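Local coordinates for protein Beta/alpha-amylase (Paenibacillus polymyxa, PDB 3VOC) that hydrolyses alpha-1,4-glucosidic linkages in starch, its beta-amylase domain removing successive maltose units from the non-reducing ends of the chains, at residues A8-P13 against S404-Y409; N192-A197 against S239-D244; D229-N234 against D244-Y249. One frame throughout, in Å; residues are numbered along the deposited sequence. Where two conformers were deposited one is given.

Contact 1: residues A8-P13 against S404-Y409; sequences ASVMGP and SGFKQY
Ala8, Ser9 and Val10 lie on strand 8-11, which runs roughly antiparallel to the helix carrying Phe406: the two short axes pass 10.9 Å apart and their directions differ by 149°. The nearest pair of CA atoms, Ala8 CA and Lys407 CA, is 9.1 Å apart, a gap bridged by one aromatic side chain. Phe406 has CG anti to its backbone nitrogen (chi1 -178°), which sends the ring out from the helix toward the strand. Its far end does the touching. Phe406 CE2 meets the methyl CG2 of Val10 at 3.9 Å, while Phe406 CZ comes within 4.1 Å of Ala8 CB and also lies against the carbonyl oxygen of Ser9. All three neighbours approach the ring obliquely, and no hydrogen bond links the segments. Phe406 packs in addition on Phe384 and Leu386 of strand 383-386 and, together with Val10, on Leu392. Ser9 points its CB away from the helix, and its backbone bonds to Phe384 and Leu386 join the first strand to the eighth. Here the final helix lies outside the seam between strands one and eight and lays Phe406 onto it, where the parallel strands close the (beta/alpha)8, or TIM, barrel of a family 14 glycoside hydrolase.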
loop_
_atom_site.group_PDB
_atom_site.type_symbol
_atom_site.label_atom_id
_atom_site.label_comp_id
_atom_site.label_asym_id
_atom_site.label_seq_id
_atom_site.Cartn_x
_atom_site.Cartn_y
_atom_site.Cartn_z
ATOM N N ALA A 8 12.923 15.068 2.722
ATOM C CA ALA A 8 12.203 14.492 3.861
ATOM C C ALA A 8 10.805 15.070 3.936
ATOM O O ALA A 8 10.632 16.290 3.960
ATOM C CB ALA A 8 12.953 14.751 5.163
ATOM N N SER A 9 9.811 14.190 3.983
ATOM C CA SER A 9 8.424 14.583 4.130
ATOM C C SER A 9 7.843 14.022 5.414
ATOM O O SER A 9 8.468 13.203 6.082
ATOM C CB SER A 9 7.629 14.070 2.938
ATOM O OG SER A 9 8.127 14.698 1.766
ATOM N N VAL A 10 6.642 14.477 5.762
ATOM C CA VAL A 10 5.979 14.040 6.985
ATOM C C VAL A 10 4.506 13.801 6.651
ATOM O O VAL A 10 3.882 14.615 5.943
ATOM C CB VAL A 10 6.109 15.107 8.094
ATOM C CG1 VAL A 10 5.264 14.729 9.340
ATOM C CG2 VAL A 10 7.615 15.332 8.489
ATOM N N MET A 11 3.979 12.679 7.139
ATOM C CA MET A 11 2.577 12.341 6.924
ATOM C C MET A 11 1.719 13.188 7.849
ATOM O O MET A 11 2.032 13.356 9.024
ATOM C CB MET A 11 2.309 10.848 7.161
ATOM C CG MET A 11 0.932 10.360 6.641
ATOM S SD MET A 11 0.858 8.559 6.385
ATOM C CE MET A 11 2.065 8.371 5.088
ATOM N N GLY A 12 0.641 13.731 7.289
ATOM C CA GLY A 12 -0.296 14.531 8.057
ATOM C C GLY A 12 -1.106 13.682 9.032
ATOM O O GLY A 12 -0.977 12.452 9.061
ATOM N N PRO A 13 -1.964 14.339 9.824
ATOM C CA PRO A 13 -2.683 13.619 10.868
ATOM C C PRO A 13 -3.738 12.674 10.292
ATOM O O PRO A 13 -4.190 12.848 9.144
ATOM C CB PRO A 13 -3.339 14.737 11.701
ATOM C CG PRO A 13 -3.363 15.933 10.855
ATOM C CD PRO A 13 -2.397 15.742 9.686
ATOM N N SER A 404 14.357 16.838 16.866
ATOM C CA SER A 404 15.786 17.094 16.754
ATOM C C SER A 404 16.520 15.933 16.053
ATOM O O SER A 404 17.255 16.156 15.085
ATOM C CB SER A 404 16.385 17.389 18.140
ATOM O OG SER A 404 17.767 17.647 17.999
ATOM N N GLY A 405 16.311 14.704 16.531
ATOM C CA GLY A 405 16.867 13.498 15.877
ATOM C C GLY A 405 16.396 13.307 14.433
ATOM O O GLY A 405 17.193 12.953 13.554
ATOM N N PHE A 406 15.108 13.529 14.179
ATOM C CA PHE A 406 14.608 13.429 12.811
ATOM C C PHE A 406 15.378 14.420 11.929
ATOM O O PHE A 406 15.850 14.070 10.853
ATOM C CB PHE A 406 13.086 13.674 12.728
ATOM C CG PHE A 406 12.523 13.538 11.325
ATOM C CD1 PHE A 406 12.655 12.336 10.618
ATOM C CD2 PHE A 406 11.864 14.607 10.714
ATOM C CE1 PHE A 406 12.136 12.194 9.312
ATOM C CE2 PHE A 406 11.330 14.483 9.400
ATOM C CZ PHE A 406 11.473 13.271 8.702
ATOM N N LYS A 407 15.539 15.645 12.417
ATOM C CA LYS A 407 16.294 16.647 11.677
ATOM C C LYS A 407 17.765 16.262 11.485
ATOM O O LYS A 407 18.306 16.389 10.389
ATOM C CB LYS A 407 16.181 18.012 12.352
ATOM C CG LYS A 407 16.569 19.168 11.438
ATOM C CD LYS A 407 16.644 20.482 12.192
ATOM C CE LYS A 407 17.328 21.514 11.344
ATOM N NZ LYS A 407 17.324 22.770 12.094
ATOM N N GLN A 408 18.412 15.790 12.541
ATOM C CA GLN A 408 19.849 15.474 12.480
ATOM C C GLN A 408 20.161 14.283 11.592
ATOM O O GLN A 408 21.159 14.279 10.882
ATOM C CB GLN A 408 20.412 15.232 13.883
ATOM C CG GLN A 408 20.380 16.491 14.737
ATOM C CD GLN A 408 21.518 16.582 15.724
ATOM O OE1 GLN A 408 22.687 16.374 15.375
ATOM N NE2 GLN A 408 21.189 16.915 16.968
ATOM N N TYR A 409 19.313 13.267 11.635
ATOM C CA TYR A 409 19.585 12.026 10.904
ATOM C C TYR A 409 19.045 12.021 9.483
ATOM O O TYR A 409 19.673 11.476 8.568
ATOM C CB TYR A 409 19.011 10.842 11.673
ATOM C CG TYR A 409 19.880 10.426 12.831
ATOM C CD1 TYR A 409 21.087 9.755 12.606
ATOM C CD2 TYR A 409 19.500 10.694 14.146
ATOM C CE1 TYR A 409 21.909 9.363 13.661
ATOM C CE2 TYR A 409 20.317 10.313 15.221
ATOM C CZ TYR A 409 21.517 9.646 14.964
ATOM O OH TYR A 409 22.326 9.250 16.005
#

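Contact 2: residues N192-A197 against S239-D244; sequences NAFRTA and SAYGKD
Phe194 and Tyr241 make the aromatic part of this contact, their side chains crossing at about a right angle. Tyr241 CE1 sits at the edge of the Phe194 ring, near its plane, 4.0 Å from Phe194 CE2. With CG anti to the backbone nitrogen (chi1 180°), the Phe194 ring is carried across to the first turns of the other helix, where Phe194 CE1 also lies obliquely 3.9 Å from the backbone oxygen of Asp244. Trp248, a turn further on, meets the Phe194 ring as well. With an alanine in place of this phenylalanine, the space between the helices would probably open and Tyr241 CE1 and the Trp248 indole would lose their shared neighbour.

Both helices, 188-202 and 240-268, lie in the chain between strands 153-156 and 275-279, the fourth and fifth of the TIM barrel, and the contact joins helix 188-202 to the start of helix 240-268.

The hydrogen bonds stay within each segment or go elsewhere. Ser239 is the N-cap of helix 240-268: its OG accepts from Gly242 N at 2.8 Å. On the other helix, Arg195 NH1 donates to Asn192 OD1 over 2.9 Å, the acceptor lying in the guanidinium plane. Tyr241 OH is bonded to Asn223 O.

Among charged groups, Asp244 OD1 forms a salt bridge with Lys201, while OD2 is held by Tyr202 OH and Trp212 NE1.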
loop_
_atom_site.group_PDB
_atom_site.type_symbol
_atom_site.label_atom_id
_atom_site.label_comp_id
_atom_site.label_asym_id
_atom_site.label_seq_id
_atom_site.Cartn_x
_atom_site.Cartn_y
_atom_site.Cartn_z
ATOM N N ASN A 192 -13.569 -18.346 -9.503
ATOM C CA ASN A 192 -13.792 -18.471 -10.941
ATOM C C ASN A 192 -12.688 -17.840 -11.790
ATOM O O ASN A 192 -12.327 -18.363 -12.852
ATOM C CB ASN A 192 -15.178 -17.944 -11.302
ATOM C CG ASN A 192 -16.270 -18.976 -11.014
ATOM O OD1 ASN A 192 -16.039 -20.190 -11.130
ATOM N ND2 ASN A 192 -17.454 -18.509 -10.650
ATOM N N ALA A 193 -12.125 -16.738 -11.309
ATOM C CA ALA A 193 -11.014 -16.107 -12.008
ATOM C C ALA A 193 -9.795 -17.027 -12.019
ATOM O O ALA A 193 -9.097 -17.113 -13.023
ATOM C CB ALA A 193 -10.671 -14.759 -11.383
ATOM N N PHE A 194 -9.548 -17.722 -10.907
ATOM C CA PHE A 194 -8.448 -18.697 -10.858
ATOM C C PHE A 194 -8.718 -19.878 -11.795
ATOM O O PHE A 194 -7.818 -20.309 -12.515
ATOM C CB PHE A 194 -8.201 -19.177 -9.410
ATOM C CG PHE A 194 -7.067 -20.201 -9.259
ATOM C CD1 PHE A 194 -5.801 -19.970 -9.810
ATOM C CD2 PHE A 194 -7.271 -21.379 -8.528
ATOM C CE1 PHE A 194 -4.766 -20.894 -9.647
ATOM C CE2 PHE A 194 -6.229 -22.323 -8.349
ATOM C CZ PHE A 194 -4.979 -22.078 -8.910
ATOM N N ARG A 195 -9.948 -20.401 -11.788
ATOM C CA ARG A 195 -10.305 -21.494 -12.700
ATOM C C ARG A 195 -10.085 -21.064 -14.156
ATOM O O ARG A 195 -9.438 -21.773 -14.944
ATOM C CB ARG A 195 -11.771 -21.927 -12.489
ATOM C CG ARG A 195 -12.010 -22.650 -11.192
ATOM C CD ARG A 195 -13.490 -22.726 -10.822
ATOM N NE ARG A 195 -13.591 -23.198 -9.442
ATOM C CZ ARG A 195 -14.524 -22.842 -8.566
ATOM N NH1 ARG A 195 -15.483 -21.983 -8.909
ATOM N NH2 ARG A 195 -14.480 -23.349 -7.332
ATOM N N THR A 196 -10.622 -19.899 -14.509
ATOM C CA THR A 196 -10.493 -19.358 -15.861
ATOM C C THR A 196 -9.019 -19.152 -16.227
ATOM O O THR A 196 -8.585 -19.511 -17.334
ATOM C CB THR A 196 -11.303 -18.053 -16.024
ATOM O OG1 THR A 196 -12.653 -18.294 -15.640
ATOM C CG2 THR A 196 -11.298 -17.570 -17.468
ATOM N N ALA A 197 -8.247 -18.598 -15.299
ATOM C CA ALA A 197 -6.813 -18.410 -15.528
ATOM C C ALA A 197 -6.105 -19.744 -15.818
ATOM O O ALA A 197 -5.215 -19.809 -16.687
ATOM C CB ALA A 197 -6.164 -17.709 -14.337
ATOM N N SER A 239 4.505 -27.564 -4.790
ATOM C CA SER A 239 3.799 -28.276 -5.857
ATOM C C SER A 239 3.573 -27.376 -7.071
ATOM O O SER A 239 3.544 -26.147 -6.955
ATOM C CB SER A 239 2.454 -28.825 -5.363
ATOM O OG SER A 239 1.539 -27.773 -5.093
ATOM N N ALA A 240 3.403 -28.002 -8.228
ATOM C CA ALA A 240 3.014 -27.276 -9.428
ATOM C C ALA A 240 1.730 -26.490 -9.139
ATOM O O ALA A 240 1.633 -25.310 -9.478
ATOM C CB ALA A 240 2.839 -28.227 -10.613
ATOM N N TYR A 241 0.773 -27.130 -8.466
ATOM C CA TYR A 241 -0.492 -26.460 -8.144
ATOM C C TYR A 241 -0.254 -25.209 -7.293
ATOM O O TYR A 241 -0.787 -24.134 -7.580
ATOM C CB TYR A 241 -1.450 -27.409 -7.409
ATOM C CG TYR A 241 -2.473 -26.656 -6.575
ATOM C CD1 TYR A 241 -3.586 -26.047 -7.174
ATOM C CD2 TYR A 241 -2.326 -26.547 -5.189
ATOM C CE1 TYR A 241 -4.522 -25.325 -6.403
ATOM C CE2 TYR A 241 -3.253 -25.827 -4.413
ATOM C CZ TYR A 241 -4.336 -25.220 -5.024
ATOM O OH TYR A 241 -5.243 -24.531 -4.238
ATOM N N GLY A 242 0.534 -25.366 -6.235
ATOM C CA GLY A 242 0.794 -24.268 -5.299
ATOM C C GLY A 242 1.497 -23.092 -5.952
ATOM O O GLY A 242 1.174 -21.928 -5.665
ATOM N N LYS A 243 2.445 -23.391 -6.841
ATOM C CA LYS A 243 3.127 -22.353 -7.601
ATOM C C LYS A 243 2.180 -21.654 -8.562
ATOM O O LYS A 243 2.232 -20.444 -8.687
ATOM C CB LYS A 243 4.346 -22.901 -8.363
ATOM C CG LYS A 243 5.525 -23.277 -7.461
ATOM C CD LYS A 243 6.613 -24.034 -8.243
ATOM C CE LYS A 243 7.983 -23.904 -7.562
ATOM N NZ LYS A 243 7.944 -24.244 -6.103
ATOM N N ASP A 244 1.331 -22.417 -9.247
ATOM C CA ASP A 244 0.305 -21.819 -10.094
ATOM C C ASP A 244 -0.645 -20.925 -9.296
ATOM O O ASP A 244 -1.004 -19.839 -9.751
ATOM C CB ASP A 244 -0.495 -22.893 -10.854
ATOM C CG ASP A 244 0.070 -23.175 -12.233
ATOM O OD1 ASP A 244 0.554 -22.231 -12.893
ATOM O OD2 ASP A 244 0.012 -24.337 -12.683
#

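Contact 3: residues D229-N234 against D244-Y249; sequences DGFYTN and DFLSWY
Phe245, one of the two helical residues that Phe231 touches, gives its backbone oxygen to Tyr249 N in a 2.8 Å hydrogen bond, a regular turn of helix 240-268. The same oxygen lies in the plane of the Trp248 indole, at its edge. Another turn bond, from Trp248 N to Asp244 O, measures 3.0 Å. These bonds hold the helical wall against which the loop residue packs; none crosses between the segments.

Across the contact everything is apolar. Phe231 has CG anti to its backbone nitrogen (chi1 -176°), which extends the ring from the loop to the helix and spans the 10.7 Å between Phe231 CA and Leu246 CA. The methyl Leu246 CD1 lies at the edge of the Phe231 ring, in its plane, 3.9 Å from Phe231 CE2, and Leu246 CG is almost as near. These two side chains run past each other in opposite directions. Phe231 CZ approaches Phe245 CD2 obliquely and more loosely, at 4.5 Å.

Segment 229-234 belongs to the loop that leads from helix 205-212 into helix 240-268, within the excursion between barrel strands four and five. Residues 231-233 have helical backbone angles without the regular bonds, and the loop doubles back so that Phe231 lies on the helix it is about to enter. A backbone hydrogen bond between Phe231 and Tyr237 ties this turn to the approach of the helix.

Further groups pack against these side chains. Tyr249 CB stands 4.3 Å above one face of the Phe245 ring, offset toward the rim. Pro225 touches both Phe231 and Phe245, whereas Leu246 also packs on Tyr237 and Tyr303.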
loop_
_atom_site.group_PDB
_atom_site.type_symbol
_atom_site.label_atom_id
_atom_site.label_comp_id
_atom_site.label_asym_id
_atom_site.label_seq_id
_atom_site.Cartn_x
_atom_site.Cartn_y
_atom_site.Cartn_z
ATOM N N ASP A 229 -2.655 -22.696 6.520
ATOM C CA ASP A 229 -1.563 -22.833 7.475
ATOM C C ASP A 229 -0.505 -23.838 7.050
ATOM O O ASP A 229 0.695 -23.573 7.178
ATOM C CB ASP A 229 -2.069 -23.178 8.861
ATOM C CG ASP A 229 -1.949 -22.018 9.818
ATOM O OD1 ASP A 229 -2.076 -20.842 9.374
ATOM O OD2 ASP A 229 -1.742 -22.292 11.021
ATOM N N GLY A 230 -0.952 -24.979 6.549
ATOM C CA GLY A 230 -0.034 -26.060 6.191
ATOM C C GLY A 230 0.384 -26.029 4.738
ATOM O O GLY A 230 0.864 -27.021 4.211
ATOM N N PHE A 231 0.253 -24.872 4.099
ATOM C CA PHE A 231 0.427 -24.800 2.668
ATOM C C PHE A 231 1.875 -25.082 2.275
ATOM O O PHE A 231 2.128 -25.654 1.227
ATOM C CB PHE A 231 -0.097 -23.466 2.128
ATOM C CG PHE A 231 -0.043 -23.356 0.637
ATOM C CD1 PHE A 231 -0.838 -24.165 -0.166
ATOM C CD2 PHE A 231 0.810 -22.446 0.033
ATOM C CE1 PHE A 231 -0.768 -24.074 -1.551
ATOM C CE2 PHE A 231 0.873 -22.345 -1.350
ATOM C CZ PHE A 231 0.085 -23.158 -2.134
ATOM N N TYR A 232 2.831 -24.727 3.131
ATOM C CA TYR A 232 4.220 -25.122 2.866
ATOM C C TYR A 232 4.466 -26.588 3.249
ATOM O O TYR A 232 4.904 -27.403 2.408
ATOM C CB TYR A 232 5.229 -24.189 3.571
ATOM C CG TYR A 232 6.673 -24.599 3.364
ATOM C CD1 TYR A 232 7.352 -24.273 2.184
ATOM C CD2 TYR A 232 7.355 -25.337 4.343
ATOM C CE1 TYR A 232 8.684 -24.661 1.992
ATOM C CE2 TYR A 232 8.681 -25.735 4.161
ATOM C CZ TYR A 232 9.335 -25.400 2.988
ATOM O OH TYR A 232 10.643 -25.800 2.825
ATOM N N THR A 233 4.165 -26.923 4.507
ATOM C CA THR A 233 4.498 -28.244 5.054
ATOM C C THR A 233 3.774 -29.444 4.414
ATOM O O THR A 233 4.266 -30.581 4.490
ATOM C CB THR A 233 4.306 -28.294 6.586
ATOM O OG1 THR A 233 3.044 -27.730 6.922
ATOM C CG2 THR A 233 5.395 -27.509 7.284
ATOM N N ASN A 234 2.618 -29.198 3.802
ATOM C CA ASN A 234 1.841 -30.262 3.154
ATOM C C ASN A 234 2.217 -30.504 1.678
ATOM O O ASN A 234 1.550 -31.251 0.973
ATOM C CB ASN A 234 0.318 -30.044 3.339
ATOM C CG ASN A 234 -0.252 -28.890 2.487
ATOM O OD1 ASN A 234 0.346 -28.440 1.496
ATOM N ND2 ASN A 234 -1.444 -28.414 2.883
ATOM N N ASP A 244 1.331 -22.417 -9.247
ATOM C CA ASP A 244 0.305 -21.819 -10.094
ATOM C C ASP A 244 -0.645 -20.925 -9.296
ATOM O O ASP A 244 -1.004 -19.839 -9.751
ATOM C CB ASP A 244 -0.495 -22.893 -10.854
ATOM C CG ASP A 244 0.070 -23.175 -12.233
ATOM O OD1 ASP A 244 0.554 -22.231 -12.893
ATOM O OD2 ASP A 244 0.012 -24.337 -12.683
ATOM N N PHE A 245 -1.080 -21.389 -8.122
ATOM C CA PHE A 245 -1.979 -20.575 -7.311
ATOM C C PHE A 245 -1.301 -19.260 -6.877
ATOM O O PHE A 245 -1.874 -18.178 -7.039
ATOM C CB PHE A 245 -2.515 -21.310 -6.068
ATOM C CG PHE A 245 -3.205 -20.381 -5.105
ATOM C CD1 PHE A 245 -4.434 -19.811 -5.442
ATOM C CD2 PHE A 245 -2.604 -20.024 -3.902
ATOM C CE1 PHE A 245 -5.065 -18.915 -4.596
ATOM C CE2 PHE A 245 -3.234 -19.129 -3.041
ATOM C CZ PHE A 245 -4.481 -18.574 -3.398
ATOM N N LEU A 246 -0.094 -19.364 -6.320
ATOM C CA LEU A 246 0.595 -18.186 -5.795
ATOM C C LEU A 246 0.972 -17.217 -6.890
ATOM O O LEU A 246 0.892 -16.011 -6.687
ATOM C CB LEU A 246 1.854 -18.584 -5.014
ATOM C CG LEU A 246 1.646 -19.128 -3.607
ATOM C CD1 LEU A 246 2.989 -19.484 -2.997
ATOM C CD2 LEU A 246 0.904 -18.114 -2.729
ATOM N N SER A 247 1.405 -17.739 -8.044
ATOM C CA SER A 247 1.713 -16.874 -9.190
ATOM C C SER A 247 0.471 -16.122 -9.664
ATOM O O SER A 247 0.529 -14.908 -9.933
ATOM C CB SER A 247 2.326 -17.680 -10.341
ATOM O OG SER A 247 2.660 -16.826 -11.416
ATOM N N TRP A 248 -0.653 -16.837 -9.767
ATOM C CA TRP A 248 -1.910 -16.205 -10.169
ATOM C C TRP A 248 -2.364 -15.159 -9.134
ATOM O O TRP A 248 -2.794 -14.059 -9.477
ATOM C CB TRP A 248 -3.029 -17.247 -10.377
ATOM C CG TRP A 248 -4.385 -16.571 -10.443
ATOM C CD1 TRP A 248 -4.939 -15.940 -11.532
ATOM C CD2 TRP A 248 -5.322 -16.416 -9.367
ATOM N NE1 TRP A 248 -6.170 -15.418 -11.198
ATOM C CE2 TRP A 248 -6.431 -15.700 -9.878
ATOM C CE3 TRP A 248 -5.334 -16.820 -8.017
ATOM C CZ2 TRP A 248 -7.538 -15.369 -9.091
ATOM C CZ3 TRP A 248 -6.433 -16.491 -7.234
ATOM C CH2 TRP A 248 -7.533 -15.784 -7.782
ATOM N N TYR A 249 -2.270 -15.537 -7.866
ATOM C CA TYR A 249 -2.684 -14.696 -6.746
ATOM C C TYR A 249 -1.932 -13.359 -6.821
ATOM O O TYR A 249 -2.544 -12.282 -6.741
ATOM C CB TYR A 249 -2.366 -15.451 -5.464
ATOM C CG TYR A 249 -2.935 -14.901 -4.174
ATOM C CD1 TYR A 249 -4.316 -14.702 -4.008
ATOM C CD2 TYR A 249 -2.089 -14.632 -3.092
ATOM C CE1 TYR A 249 -4.826 -14.239 -2.775
ATOM C CE2 TYR A 249 -2.586 -14.164 -1.878
ATOM C CZ TYR A 249 -3.949 -13.968 -1.724
ATOM O OH TYR A 249 -4.418 -13.481 -0.512
#

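Along the chain, contacts 2 and 3 fall between the two segments of contact 1, which joins the first barrel strand to the helix after the eighth. Contact 1 lies on the opposite side of the chain's centre from the other two, its centre about 44 Å from that of contact 2 and about 40 Å from that of contact 3. Contacts 2 and 3 are neighbours, with centres about 10 Å apart; they share Asp244 and helix 240-268, and their segments alternate in sequence. They touch directly, Gly242 CA lying 3.4 Å from Phe231 CZ. Thus one contact lies where the first and last strands meet, while the others form a continuous packed region in the excursion between strands four and five.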